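Local coordinates for protein DyP (Bjerkandera adusta, PDB 3VXJ) that binds heme b and 2,6-dimethoxyphenol and probably works as a dye-decolorizing peroxidase that uses hydrogen peroxide to oxidise dyes and phenols, at residues A[101-105]-A[106-110]; A[184-187]-A[188-191]; A[231-234]-A[235-239]; A[298-302]-A[303-307]; A[430-433]-A[434-437]. All blocks are in the same frame, centred on the assembly; numbering follows the deposited sequence.

Contact 1: residues A[101-105]-A[106-110]; sequences LGDDL and SQWVA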
loop_
_atom_site.group_PDB
_atom_site.type_symbol
_atom_site.label_atom_id
_atom_site.label_comp_id
_atom_site.label_asym_id
_atom_site.label_seq_id
_atom_site.Cartn_x
_atom_site.Cartn_y
_atom_site.Cartn_z
ATOM N N LEU A 101 5.516 -7.352 -13.086
ATOM C CA LEU A 101 4.317 -6.905 -12.378
ATOM C C LEU A 101 3.143 -6.661 -13.318
ATOM O O LEU A 101 2.005 -6.539 -12.860
ATOM C CB LEU A 101 4.600 -5.639 -11.560
ATOM C CG LEU A 101 5.743 -5.696 -10.537
ATOM C CD1 LEU A 101 6.074 -4.303 -10.002
ATOM C CD2 LEU A 101 5.392 -6.654 -9.389
ATOM N N GLY A 102 3.418 -6.591 -14.624
ATOM C CA GLY A 102 2.379 -6.334 -15.624
ATOM C C GLY A 102 2.314 -4.891 -16.095
ATOM O O GLY A 102 1.419 -4.522 -16.859
ATOM N N ASP A 103 3.263 -4.077 -15.636
ATOM C CA ASP A 103 3.278 -2.648 -15.957
ATOM C C ASP A 103 3.479 -2.382 -17.441
ATOM O O ASP A 103 4.257 -3.071 -18.121
ATOM C CB ASP A 103 4.433 -1.939 -15.244
ATOM C CG ASP A 103 4.247 -1.808 -13.746
ATOM O OD1 ASP A 103 3.406 -2.506 -13.133
ATOM O OD2 ASP A 103 4.999 -0.999 -13.168
ATOM N N ASP A 104 2.777 -1.355 -17.916
ATOM C CA ASP A 104 3.062 -0.715 -19.184
ATOM C C ASP A 104 4.228 0.225 -18.921
ATOM O O ASP A 104 4.063 1.278 -18.306
ATOM C CB ASP A 104 1.827 0.066 -19.640
ATOM C CG ASP A 104 2.041 0.817 -20.947
ATOM O OD1 ASP A 104 3.162 0.780 -21.498
ATOM O OD2 ASP A 104 1.064 1.451 -21.416
ATOM N N LEU A 105 5.415 -0.167 -19.371
ATOM C CA LEU A 105 6.633 0.588 -19.082
ATOM C C LEU A 105 6.635 1.985 -19.700
ATOM O O LEU A 105 7.327 2.872 -19.212
ATOM C CB LEU A 105 7.861 -0.184 -19.562
ATOM C CG LEU A 105 8.154 -1.527 -18.885
ATOM C CD1 LEU A 105 9.281 -2.235 -19.618
ATOM C CD2 LEU A 105 8.494 -1.340 -17.417
ATOM N N SER A 106 5.848 2.178 -20.756
ATOM C CA SER A 106 5.776 3.479 -21.415
ATOM C C SER A 106 5.136 4.557 -20.534
ATOM O O SER A 106 5.236 5.752 -20.834
ATOM C CB SER A 106 5.059 3.380 -22.767
ATOM O OG SER A 106 3.663 3.200 -22.617
ATOM N N GLN A 107 4.486 4.127 -19.455
ATOM C CA GLN A 107 3.849 5.040 -18.517
ATOM C C GLN A 107 4.746 5.416 -17.348
ATOM O O GLN A 107 4.429 6.332 -16.593
ATOM C CB GLN A 107 2.529 4.441 -18.013
ATOM C CG GLN A 107 1.467 4.284 -19.096
ATOM C CD GLN A 107 1.191 5.588 -19.819
ATOM O OE1 GLN A 107 0.921 6.616 -19.192
ATOM N NE2 GLN A 107 1.274 5.558 -21.144
ATOM N N TRP A 108 5.865 4.714 -17.201
ATOM C CA TRP A 108 6.850 5.074 -16.187
ATOM C C TRP A 108 7.531 6.390 -16.516
ATOM O O TRP A 108 7.800 6.700 -17.689
ATOM C CB TRP A 108 7.898 3.971 -16.050
ATOM C CG TRP A 108 7.498 2.871 -15.101
ATOM C CD1 TRP A 108 6.381 2.082 -15.180
ATOM C CD2 TRP A 108 8.216 2.435 -13.942
ATOM N NE1 TRP A 108 6.354 1.188 -14.136
ATOM C CE2 TRP A 108 7.465 1.385 -13.356
ATOM C CE3 TRP A 108 9.413 2.837 -13.329
ATOM C CZ2 TRP A 108 7.882 0.713 -12.198
ATOM C CZ3 TRP A 108 9.828 2.181 -12.172
ATOM C CH2 TRP A 108 9.059 1.126 -11.613
ATOM N N VAL A 109 7.815 7.160 -15.473
ATOM C CA VAL A 109 8.503 8.438 -15.658
ATOM C C VAL A 109 9.714 8.618 -14.749
ATOM O O VAL A 109 9.836 7.972 -13.694
ATOM C CB VAL A 109 7.564 9.656 -15.496
ATOM C CG1 VAL A 109 6.498 9.671 -16.587
ATOM C CG2 VAL A 109 6.934 9.682 -14.123
ATOM N N ALA A 110 10.602 9.509 -15.176
ATOM C CA ALA A 110 11.762 9.895 -14.384
ATOM C C ALA A 110 11.315 10.449 -13.026
ATOM O O ALA A 110 10.258 11.070 -12.926
ATOM C CB ALA A 110 12.589 10.920 -15.146
#

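Contact 2: residues A[184-187]-A[188-191]; sequences TVFP and GQAV. With 3DM (2,6-dimethoxyphenol), chain D.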
loop_
_atom_site.group_PDB
_atom_site.type_symbol
_atom_site.label_atom_id
_atom_site.label_comp_id
_atom_site.label_asym_id
_atom_site.label_seq_id
_atom_site.Cartn_x
_atom_site.Cartn_y
_atom_site.Cartn_z
ATOM N N THR A 184 -3.715 -3.621 20.480
ATOM C CA THR A 184 -5.080 -4.128 20.332
ATOM C C THR A 184 -5.212 -4.930 19.040
ATOM O O THR A 184 -4.785 -4.481 17.972
ATOM C CB THR A 184 -6.154 -3.005 20.390
ATOM O OG1 THR A 184 -6.090 -2.196 19.209
ATOM C CG2 THR A 184 -5.965 -2.130 21.629
ATOM N N VAL A 185 -5.784 -6.127 19.158
ATOM C CA VAL A 185 -6.041 -6.998 18.012
ATOM C C VAL A 185 -7.547 -7.100 17.798
ATOM O O VAL A 185 -8.295 -7.456 18.711
ATOM C CB VAL A 185 -5.426 -8.415 18.203
ATOM C CG1 VAL A 185 -5.796 -9.336 17.040
ATOM C CG2 VAL A 185 -3.909 -8.327 18.354
ATOM N N PHE A 186 -7.982 -6.779 16.586
ATOM C CA PHE A 186 -9.398 -6.774 16.254
ATOM C C PHE A 186 -9.859 -8.141 15.773
ATOM O O PHE A 186 -9.066 -8.903 15.218
ATOM C CB PHE A 186 -9.684 -5.716 15.183
ATOM C CG PHE A 186 -9.337 -4.314 15.605
ATOM C CD1 PHE A 186 -10.075 -3.665 16.592
ATOM C CD2 PHE A 186 -8.288 -3.633 14.999
ATOM C CE1 PHE A 186 -9.756 -2.359 16.989
ATOM C CE2 PHE A 186 -7.968 -2.327 15.387
ATOM C CZ PHE A 186 -8.706 -1.690 16.375
ATOM N N PRO A 187 -11.149 -8.464 15.982
ATOM C CA PRO A 187 -11.728 -9.687 15.432
ATOM C C PRO A 187 -11.521 -9.794 13.916
ATOM O O PRO A 187 -11.864 -8.878 13.162
ATOM C CB PRO A 187 -13.214 -9.546 15.784
ATOM C CG PRO A 187 -13.204 -8.750 17.050
ATOM C CD PRO A 187 -12.120 -7.736 16.822
ATOM N N GLY A 188 -10.928 -10.902 13.485
ATOM C CA GLY A 188 -10.658 -11.136 12.070
ATOM C C GLY A 188 -9.269 -10.711 11.628
ATOM O O GLY A 188 -8.836 -11.046 10.526
ATOM N N GLN A 189 -8.566 -9.977 12.481
ATOM C CA GLN A 189 -7.225 -9.523 12.172
ATOM C C GLN A 189 -6.244 -10.699 12.241
ATOM O O GLN A 189 -6.297 -11.502 13.182
ATOM C CB GLN A 189 -6.836 -8.410 13.147
ATOM C CG GLN A 189 -5.543 -7.745 12.813
ATOM C CD GLN A 189 -5.288 -6.465 13.582
ATOM O OE1 GLN A 189 -5.806 -6.248 14.681
ATOM N NE2 GLN A 189 -4.452 -5.615 13.013
ATOM N N ALA A 190 -5.383 -10.821 11.231
ATOM C CA ALA A 190 -4.369 -11.875 11.226
ATOM C C ALA A 190 -3.278 -11.532 12.226
ATOM O O ALA A 190 -2.805 -10.396 12.279
ATOM C CB ALA A 190 -3.780 -12.061 9.837
ATOM N N VAL A 191 -2.907 -12.516 13.037
ATOM C CA VAL A 191 -1.794 -12.384 13.961
ATOM C C VAL A 191 -0.662 -13.226 13.385
ATOM O O VAL A 191 -0.828 -14.426 13.157
ATOM C CB VAL A 191 -2.174 -12.832 15.390
ATOM C CG1 VAL A 191 -0.964 -12.807 16.295
ATOM C CG2 VAL A 191 -3.277 -11.935 15.953
HETATM O O1 3DM D . -6.287 -12.878 7.063
HETATM C C1 3DM D . -6.756 -14.172 7.134
HETATM C C2 3DM D . -6.080 -15.225 6.506
HETATM O O2 3DM D . -4.935 -14.950 5.804
HETATM C C7 3DM D . -4.470 -15.937 4.869
HETATM C C3 3DM D . -6.596 -16.524 6.619
HETATM C C4 3DM D . -7.780 -16.761 7.323
HETATM C C5 3DM D . -8.446 -15.713 7.951
HETATM C C6 3DM D . -7.933 -14.420 7.849
HETATM O O3 3DM D . -8.545 -13.348 8.438
HETATM C C8 3DM D . -9.909 -13.532 8.901
#

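Contact 3: residues A[231-234]-A[235-239]; sequences NAYT and LANAI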
loop_
_atom_site.group_PDB
_atom_site.type_symbol
_atom_site.label_atom_id
_atom_site.label_comp_id
_atom_site.label_asym_id
_atom_site.label_seq_id
_atom_site.Cartn_x
_atom_site.Cartn_y
_atom_site.Cartn_z
ATOM N N ASN A 231 -15.944 6.018 -12.333
ATOM C CA ASN A 231 -17.329 6.365 -12.041
ATOM C C ASN A 231 -18.227 6.089 -13.249
ATOM O O ASN A 231 -19.273 5.443 -13.126
ATOM C CB ASN A 231 -17.416 7.842 -11.643
ATOM C CG ASN A 231 -18.810 8.253 -11.209
ATOM O OD1 ASN A 231 -19.299 7.811 -10.170
ATOM N ND2 ASN A 231 -19.446 9.120 -11.995
ATOM N N ALA A 232 -17.814 6.558 -14.423
ATOM C CA ALA A 232 -18.584 6.347 -15.648
ATOM C C ALA A 232 -18.738 4.867 -15.974
ATOM O O ALA A 232 -19.815 4.441 -16.400
ATOM C CB ALA A 232 -17.947 7.099 -16.811
ATOM N N TYR A 233 -17.675 4.087 -15.761
ATOM C CA TYR A 233 -17.731 2.647 -15.987
ATOM C C TYR A 233 -18.769 1.978 -15.085
ATOM O O TYR A 233 -19.521 1.119 -15.540
ATOM C CB TYR A 233 -16.362 1.985 -15.782
ATOM C CG TYR A 233 -16.404 0.498 -16.051
ATOM C CD1 TYR A 233 -16.309 -0.000 -17.349
ATOM C CD2 TYR A 233 -16.571 -0.413 -15.008
ATOM C CE1 TYR A 233 -16.367 -1.375 -17.598
ATOM C CE2 TYR A 233 -16.634 -1.780 -15.250
ATOM C CZ TYR A 233 -16.530 -2.256 -16.540
ATOM O OH TYR A 233 -16.593 -3.613 -16.766
ATOM N N THR A 234 -18.809 2.361 -13.809
ATOM C CA THR A 234 -19.769 1.747 -12.888
ATOM C C THR A 234 -21.206 2.151 -13.216
ATOM O O THR A 234 -22.122 1.356 -13.042
ATOM C CB THR A 234 -19.465 2.020 -11.394
ATOM O OG1 THR A 234 -19.633 3.409 -11.113
ATOM C CG2 THR A 234 -18.045 1.570 -10.998
ATOM N N LEU A 235 -21.402 3.378 -13.691
ATOM C CA LEU A 235 -22.723 3.801 -14.142
ATOM C C LEU A 235 -23.159 3.049 -15.402
ATOM O O LEU A 235 -24.303 2.592 -15.484
ATOM C CB LEU A 235 -22.760 5.317 -14.353
ATOM C CG LEU A 235 -22.754 6.126 -13.049
ATOM C CD1 LEU A 235 -22.332 7.554 -13.325
ATOM C CD2 LEU A 235 -24.137 6.086 -12.399
ATOM N N ALA A 236 -22.251 2.900 -16.368
ATOM C CA ALA A 236 -22.553 2.200 -17.623
ATOM C C ALA A 236 -22.833 0.713 -17.425
ATOM O O ALA A 236 -23.559 0.097 -18.212
ATOM C CB ALA A 236 -21.422 2.395 -18.623
ATOM N N ASN A 237 -22.266 0.143 -16.366
ATOM C CA ASN A 237 -22.358 -1.291 -16.103
ATOM C C ASN A 237 -23.084 -1.605 -14.800
ATOM O O ASN A 237 -22.932 -2.686 -14.219
ATOM C CB ASN A 237 -20.964 -1.912 -16.150
ATOM C CG ASN A 237 -20.377 -1.864 -17.537
ATOM O OD1 ASN A 237 -20.704 -2.696 -18.385
ATOM N ND2 ASN A 237 -19.533 -0.875 -17.790
ATOM N N ALA A 238 -23.875 -0.637 -14.348
ATOM C CA ALA A 238 -24.591 -0.730 -13.079
ATOM C C ALA A 238 -25.318 -2.055 -12.968
ATOM O O ALA A 238 -25.955 -2.511 -13.916
ATOM C CB ALA A 238 -25.575 0.419 -12.949
ATOM N N ILE A 239 -25.216 -2.686 -11.808
ATOM C CA ILE A 239 -25.872 -3.970 -11.589
ATOM C C ILE A 239 -27.381 -3.737 -11.469
ATOM O O ILE A 239 -27.802 -2.906 -10.669
ATOM C CB ILE A 239 -25.277 -4.678 -10.356
ATOM C CG1 ILE A 239 -23.813 -5.033 -10.643
ATOM C CG2 ILE A 239 -26.088 -5.912 -9.988
ATOM C CD1 ILE A 239 -23.017 -5.489 -9.473
#

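Contact 4: residues A[298-302]-A[303-307]; sequences TDETR and CPFGA. With 3DM (2,6-dimethoxyphenol), chain E.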
loop_
_atom_site.group_PDB
_atom_site.type_symbol
_atom_site.label_atom_id
_atom_site.label_comp_id
_atom_site.label_asym_id
_atom_site.label_seq_id
_atom_site.Cartn_x
_atom_site.Cartn_y
_atom_site.Cartn_z
ATOM N N THR A 298 -17.537 -21.242 -2.363
ATOM C CA THR A 298 -17.891 -21.937 -3.596
ATOM C C THR A 298 -19.046 -21.275 -4.353
ATOM O O THR A 298 -19.717 -21.916 -5.156
ATOM C CB THR A 298 -18.145 -23.455 -3.354
ATOM O OG1 THR A 298 -19.120 -23.630 -2.325
ATOM C CG2 THR A 298 -16.857 -24.164 -2.938
ATOM N N ASP A 299 -19.251 -19.986 -4.101
ATOM C CA ASP A 299 -20.216 -19.192 -4.856
ATOM C C ASP A 299 -19.814 -17.727 -4.746
ATOM O O ASP A 299 -18.991 -17.379 -3.897
ATOM C CB ASP A 299 -21.634 -19.409 -4.321
ATOM C CG ASP A 299 -22.682 -19.048 -5.340
ATOM O OD1 ASP A 299 -22.945 -19.881 -6.230
ATOM O OD2 ASP A 299 -23.239 -17.938 -5.258
ATOM N N GLU A 300 -20.391 -16.875 -5.598
ATOM C CA GLU A 300 -20.010 -15.457 -5.636
ATOM C C GLU A 300 -21.118 -14.500 -5.221
ATOM O O GLU A 300 -20.949 -13.286 -5.330
ATOM C CB GLU A 300 -19.471 -15.073 -7.019
ATOM C CG GLU A 300 -18.310 -15.941 -7.427
ATOM C CD GLU A 300 -17.627 -15.458 -8.680
ATOM O OE1 GLU A 300 -16.893 -14.453 -8.588
ATOM O OE2 GLU A 300 -17.794 -16.108 -9.748
ATOM N N THR A 301 -22.236 -15.006 -4.707
ATOM C CA THR A 301 -23.278 -14.064 -4.300
ATOM C C THR A 301 -22.808 -13.071 -3.244
ATOM O O THR A 301 -23.022 -11.866 -3.380
ATOM C CB THR A 301 -24.538 -14.767 -3.824
ATOM O OG1 THR A 301 -25.092 -15.456 -4.943
ATOM C CG2 THR A 301 -25.567 -13.745 -3.293
ATOM N N ARG A 302 -22.155 -13.565 -2.202
ATOM C CA ARG A 302 -21.739 -12.656 -1.139
ATOM C C ARG A 302 -20.522 -11.811 -1.519
ATOM O O ARG A 302 -20.419 -10.669 -1.096
ATOM C CB ARG A 302 -21.506 -13.415 0.166
ATOM C CG ARG A 302 -22.768 -14.076 0.698
ATOM C CD ARG A 302 -22.586 -14.671 2.091
ATOM N NE ARG A 302 -22.575 -13.636 3.117
ATOM C CZ ARG A 302 -23.656 -13.142 3.716
ATOM N NH1 ARG A 302 -24.861 -13.568 3.395
ATOM N NH2 ARG A 302 -23.529 -12.191 4.635
ATOM N N CYS A 303 -19.600 -12.376 -2.293
ATOM C CA CYS A 303 -18.391 -11.655 -2.728
ATOM C C CYS A 303 -17.826 -12.319 -3.975
ATOM O O CYS A 303 -17.661 -13.542 -3.984
ATOM C CB CYS A 303 -17.324 -11.675 -1.619
ATOM S SG CYS A 303 -15.885 -10.631 -1.943
ATOM N N PRO A 304 -17.494 -11.528 -5.024
ATOM C CA PRO A 304 -16.794 -12.157 -6.157
ATOM C C PRO A 304 -15.465 -12.783 -5.745
ATOM O O PRO A 304 -14.827 -12.323 -4.789
ATOM C CB PRO A 304 -16.547 -10.989 -7.126
ATOM C CG PRO A 304 -17.556 -9.924 -6.712
ATOM C CD PRO A 304 -17.652 -10.070 -5.219
ATOM N N PHE A 305 -15.047 -13.811 -6.471
ATOM C CA PHE A 305 -13.751 -14.432 -6.206
ATOM C C PHE A 305 -12.596 -13.471 -6.475
ATOM O O PHE A 305 -11.548 -13.574 -5.832
ATOM C CB PHE A 305 -13.552 -15.702 -7.038
ATOM C CG PHE A 305 -14.581 -16.774 -6.791
ATOM C CD1 PHE A 305 -14.944 -17.147 -5.496
ATOM C CD2 PHE A 305 -15.157 -17.454 -7.868
ATOM C CE1 PHE A 305 -15.891 -18.152 -5.278
ATOM C CE2 PHE A 305 -16.106 -18.448 -7.655
ATOM C CZ PHE A 305 -16.463 -18.800 -6.359
ATOM N N GLY A 306 -12.798 -12.539 -7.408
ATOM C CA GLY A 306 -11.746 -11.641 -7.892
ATOM C C GLY A 306 -11.778 -10.202 -7.383
ATOM O O GLY A 306 -11.039 -9.362 -7.899
ATOM N N ALA A 307 -12.596 -9.914 -6.364
ATOM C CA ALA A 307 -12.620 -8.597 -5.720
ATOM C C ALA A 307 -11.239 -8.238 -5.145
ATOM O O ALA A 307 -10.505 -9.115 -4.675
ATOM C CB ALA A 307 -13.675 -8.572 -4.632
HETATM O O1 3DM E . -15.465 -25.450 -5.888
HETATM C C1 3DM E . -16.178 -26.088 -6.857
HETATM C C2 3DM E . -17.497 -26.466 -6.603
HETATM O O2 3DM E . -18.021 -26.169 -5.376
HETATM C C7 3DM E . -19.328 -26.705 -5.100
HETATM C C3 3DM E . -18.234 -27.119 -7.601
HETATM C C4 3DM E . -17.648 -27.393 -8.839
HETATM C C5 3DM E . -16.324 -27.015 -9.086
HETATM C C6 3DM E . -15.585 -26.363 -8.091
HETATM O O3 3DM E . -14.289 -25.960 -8.287
HETATM C C8 3DM E . -13.567 -26.647 -9.330
#

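Contact 5: residues A[430-433]-A[434-437]; sequences LPSI and SALT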
loop_
_atom_site.group_PDB
_atom_site.type_symbol
_atom_site.label_atom_id
_atom_site.label_comp_id
_atom_site.label_asym_id
_atom_site.label_seq_id
_atom_site.Cartn_x
_atom_site.Cartn_y
_atom_site.Cartn_z
ATOM N N LEU A 430 14.310 -0.214 4.770
ATOM C CA LEU A 430 14.326 0.684 5.927
ATOM C C LEU A 430 15.019 -0.019 7.078
ATOM O O LEU A 430 14.457 -0.939 7.666
ATOM C CB LEU A 430 12.907 1.083 6.344
ATOM C CG LEU A 430 12.213 2.179 5.538
ATOM C CD1 LEU A 430 11.848 1.710 4.135
ATOM C CD2 LEU A 430 10.985 2.650 6.280
ATOM N N PRO A 431 16.245 0.421 7.421
ATOM C CA PRO A 431 16.950 -0.237 8.515
ATOM C C PRO A 431 16.355 0.129 9.881
ATOM O O PRO A 431 15.530 1.055 10.002
ATOM C CB PRO A 431 18.371 0.338 8.405
ATOM C CG PRO A 431 18.475 0.885 6.996
ATOM C CD PRO A 431 17.100 1.389 6.715
ATOM N N SER A 432 16.767 -0.598 10.912
ATOM C CA SER A 432 16.499 -0.156 12.275
ATOM C C SER A 432 17.165 1.196 12.528
ATOM O O SER A 432 18.078 1.628 11.801
ATOM C CB SER A 432 17.008 -1.182 13.287
ATOM O OG SER A 432 18.424 -1.175 13.336
ATOM N N ILE A 433 16.724 1.862 13.581
ATOM C CA ILE A 433 17.245 3.181 13.894
ATOM C C ILE A 433 18.729 3.087 14.273
ATOM O O ILE A 433 19.545 3.894 13.809
ATOM C CB ILE A 433 16.366 3.887 14.954
ATOM C CG1 ILE A 433 14.962 4.143 14.367
ATOM C CG2 ILE A 433 17.007 5.201 15.435
ATOM C CD1 ILE A 433 13.966 4.748 15.334
ATOM N N SER A 434 19.085 2.087 15.081
ATOM C CA SER A 434 20.485 1.872 15.439
ATOM C C SER A 434 21.323 1.535 14.205
ATOM O O SER A 434 22.439 2.025 14.066
ATOM C CB SER A 434 20.625 0.800 16.531
ATOM O OG SER A 434 20.120 -0.451 16.103
ATOM N N ALA A 435 20.782 0.733 13.284
ATOM C CA ALA A 435 21.541 0.379 12.083
ATOM C C ALA A 435 21.831 1.588 11.199
ATOM O O ALA A 435 22.863 1.635 10.532
ATOM C CB ALA A 435 20.843 -0.711 11.295
ATOM N N LEU A 436 20.932 2.570 11.204
ATOM C CA LEU A 436 21.166 3.795 10.444
ATOM C C LEU A 436 22.497 4.449 10.794
ATOM O O LEU A 436 23.242 4.872 9.910
ATOM C CB LEU A 436 20.026 4.789 10.644
ATOM C CG LEU A 436 18.718 4.490 9.908
ATOM C CD1 LEU A 436 17.668 5.491 10.332
ATOM C CD2 LEU A 436 18.892 4.520 8.394
ATOM N N THR A 437 22.795 4.526 12.087
ATOM C CA THR A 437 24.022 5.179 12.532
ATOM C C THR A 437 25.203 4.223 12.725
ATOM O O THR A 437 26.347 4.592 12.437
ATOM C CB THR A 437 23.786 6.046 13.797
ATOM O OG1 THR A 437 23.331 5.223 14.879
ATOM C CG2 THR A 437 22.747 7.124 13.500
#

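Contact 1: residues A[101-105]-A[106-110]
Asp103 and Trp108 meet across a short 3-10 turn, joined by a bond between side chains five residues apart: Trp108 NE1 gives its hydrogen to Asp103 OD2 at 2.7 Å. The carboxylate oxygen lies at the edge of the indole, only 5° out of the ring plane, and is used on its anti side, with carboxylate and ring planes 42° apart. The other oxygen, OD1, makes a salt bridge with Arg221 and accepts from Gln396, and these partners fix the rotation of the carboxylate that receives the indole.

A second carboxylate, that of Asp104, accepts from Ser106. With CG anti to the backbone N (chi1 178°), Asp104 directs its carboxylate at Ser106, where OD1 accepts from Ser106 OG at 2.7 Å and from Ser106 N at 3.1 Å, both on one face of its plane. The short aspartate side chain thus brings one oxygen to a backbone N-H and a hydroxyl two residues on.

The backbone closes the turn through Gln107 N to Asp104 O (3.1 Å) and Trp108 N to Leu105 O (3.1 Å).

A phenylalanine at Trp108 would remove the indole N-H and probably leave buried Asp103 OD2 without this donor. Facing an arginine, a glutamine and an indole N-H together, Asp103 is likely to stay ionised despite its burial. Its salt bridge to Arg221 links the loop after helix 98-101 to strand 216-225.

Contact 2: residues A[184-187]-A[188-191]
Gln189 reaches back across a type II beta turn to Phe186, and its amide oxygen OE1 accepts from Phe186 N at 2.9 Å. The bond is nearly straight, 170° at the hydrogen, and the donor lies in the carbonyl plane of the amide. Gln189 CB is met by Phe186 O at 3.1 Å, and OE1 also lies 3.6 Å from Phe186 CD2, with amide and ring planes only 16° apart. The turn itself is closed by Gln189 N giving to Phe186 O at 3.0 Å.

What places the amide is an extended side chain: CG is anti to the backbone N (chi1 -173°) and the chain runs straight beyond it, a length a glutamine has and an asparagine lacks. Its other end is held as well, since NE2 gives to Gln175 O. Pro187 suits the turn, its ring restricting phi, and Gly188 follows with a positive phi at which a side chain would be jammed against Pro187 O. Farther along the two arms, Val185 CG1 packs on Val191 CG2 at 3.8 Å, the two side chains crossing at about a right angle.

Next to the turn, Gly188 O lies 3.1 Å from O3 of the bound 2,6-dimethoxyphenol and Ala190 CB 3.8 Å from its O1; Asn313 hydrogen-bonds the same ligand. With both ends of its amide engaged, Gln189 keeps the loop in shape from within, while the loop offers the ligand a carbonyl oxygen and an alanine methyl.

Contact 3: residues A[231-234]-A[235-239]
Asn237 ND2 lies over one face of the Tyr233 ring, 3.2 Å above the plane and offset toward the rim near CE1, with amide and ring planes 35° apart. Tyr233 keeps its CG anti to the backbone N (chi1 -178°), which brings the ring back alongside its own carbonyl and under that nitrogen. The same ND2 is a donor: it gives to Tyr233 O at 3.0 Å, with that oxygen almost in the amide plane, while Asn237 N makes a weak bond to the same oxygen. An asparagine suits the position because its short amide can serve the carbonyl and place its nitrogen over the ring at once.

All this closes the C-terminal end of helix 227-236, where Asn237 is the first residue to leave helical angles. Inside the last turns, Leu235 N and Ala236 N give to Asn231 O and Ala232 O at 3.0 and 2.9 Å. Thr234 OG1 folds back on the helix and adds a second bond to Asn231 O, at 2.9 Å. Leu235 CD1 rests against Asn231 ND2 at 3.5 Å, the two side chains slanting across each other, and Leu235 also touches Gln250 and Ala253 of helix 249-261.

Contact 4: residues A[298-302]-A[303-307]
Thr298 C sits at the edge of the Phe305 ring, 4.1 Å from Phe305 CZ, in a loop that folds as an Asx turn and then a type I beta turn before helix 308-312. Thr298 also borders a ligand, its CG2 3.4 Å from O2 of a bound 2,6-dimethoxyphenol, which Ser383 O hydrogen-bonds.

Asp299 makes the Asx turn: its OD2 accepts from Thr301 N at 3.1 Å and from Thr301 OG1, and takes a further hydrogen from Gln410. Its backbone O comes to 3.5 Å from Phe305 CE1.

Glu300 carries the contact. Its CG stands over the face of Phe305, 3.5 Å from the ring centroid, a CH-pi contact, and the carboxylate stacks on the same ring with planes 13° apart. CG lies anti to the carbonyl carbon (chi1 -56°) and the chain then runs extended, which brings OE1 round to Phe305 N. Replacing it with an alanine would probably leave Phe305 N without this acceptor and open a gap over the ring face where CG and the carboxylate lay.

Arg302 makes a salt bridge to Asp295 through NE and a hydrogen bond to the backbone O of Asp271 through NH2, and the chain passes by Cys303 and Pro304 into the second turn. There Phe305 N gives to Glu300 OE1 at 2.9 Å, on the anti side of the carboxylate and 33° out of its plane.

Contact 5: residues A[430-433]-A[434-437]
Ser432 is the N-cap of helix 433-440, and its OG accepts from Ala435 N, three residues on, at 3.0 Å. The torsion that does this sets OG between the backbone N and the carbonyl carbon (chi1 72°), where it turns in toward the first helical turn and also lies 3.2 Å from Ala435 CB. Serine fits this place because its hydroxyl is short enough to meet a first-turn N-H, of the kind an N-cap side chain commonly serves.

The next N-H is met by backbone: Leu436 N gives to Ser432 O at 3.1 Å, with a weak second bond to Ile433 O. Before the cap, Pro431 supplies apolar padding to the same turn, its CB meeting the methyl carbon Ala435 CB at 3.9 Å and its CG meeting Leu436 CD2 at 3.9 Å, the proline and leucine side chains crossing at about a right angle. The contact thus sits where strand 420-430, an outermost strand of the second four-stranded antiparallel sheet, hands over to the chain's last helix.

Neighbours complete the joint. Asn10 takes a hydrogen from Ser434 N through its OD1, and Gln12 gives one to Pro431 O. Ile433, pointing away from the turn, joins Leu436 and Thr437 against Val45 of helix 34-48.

Along the chain the five contacts follow one another in order, each a local turn or cap, and none touches another. Contact 1, between helix 98-101 and strand 119-125, lies in the first barrel domain; contacts 2, 3 and 4 belong to the C-terminal part of the DyP-type family. Contact 5 joins strand 420-430 to helix 433-440, and contact 1 meets that same strand at Ile421, Pro422 and Lys423. Contacts 3 and 4 are neighbours, centres about 19 Å apart; contacts 3 and 5 are farthest, about 48 Å between centres. Contacts 2 and 4 each border a separate bound 2,6-dimethoxyphenol, while contact 4 leads directly into helix 308-312, which carries the axial histidine of the heme.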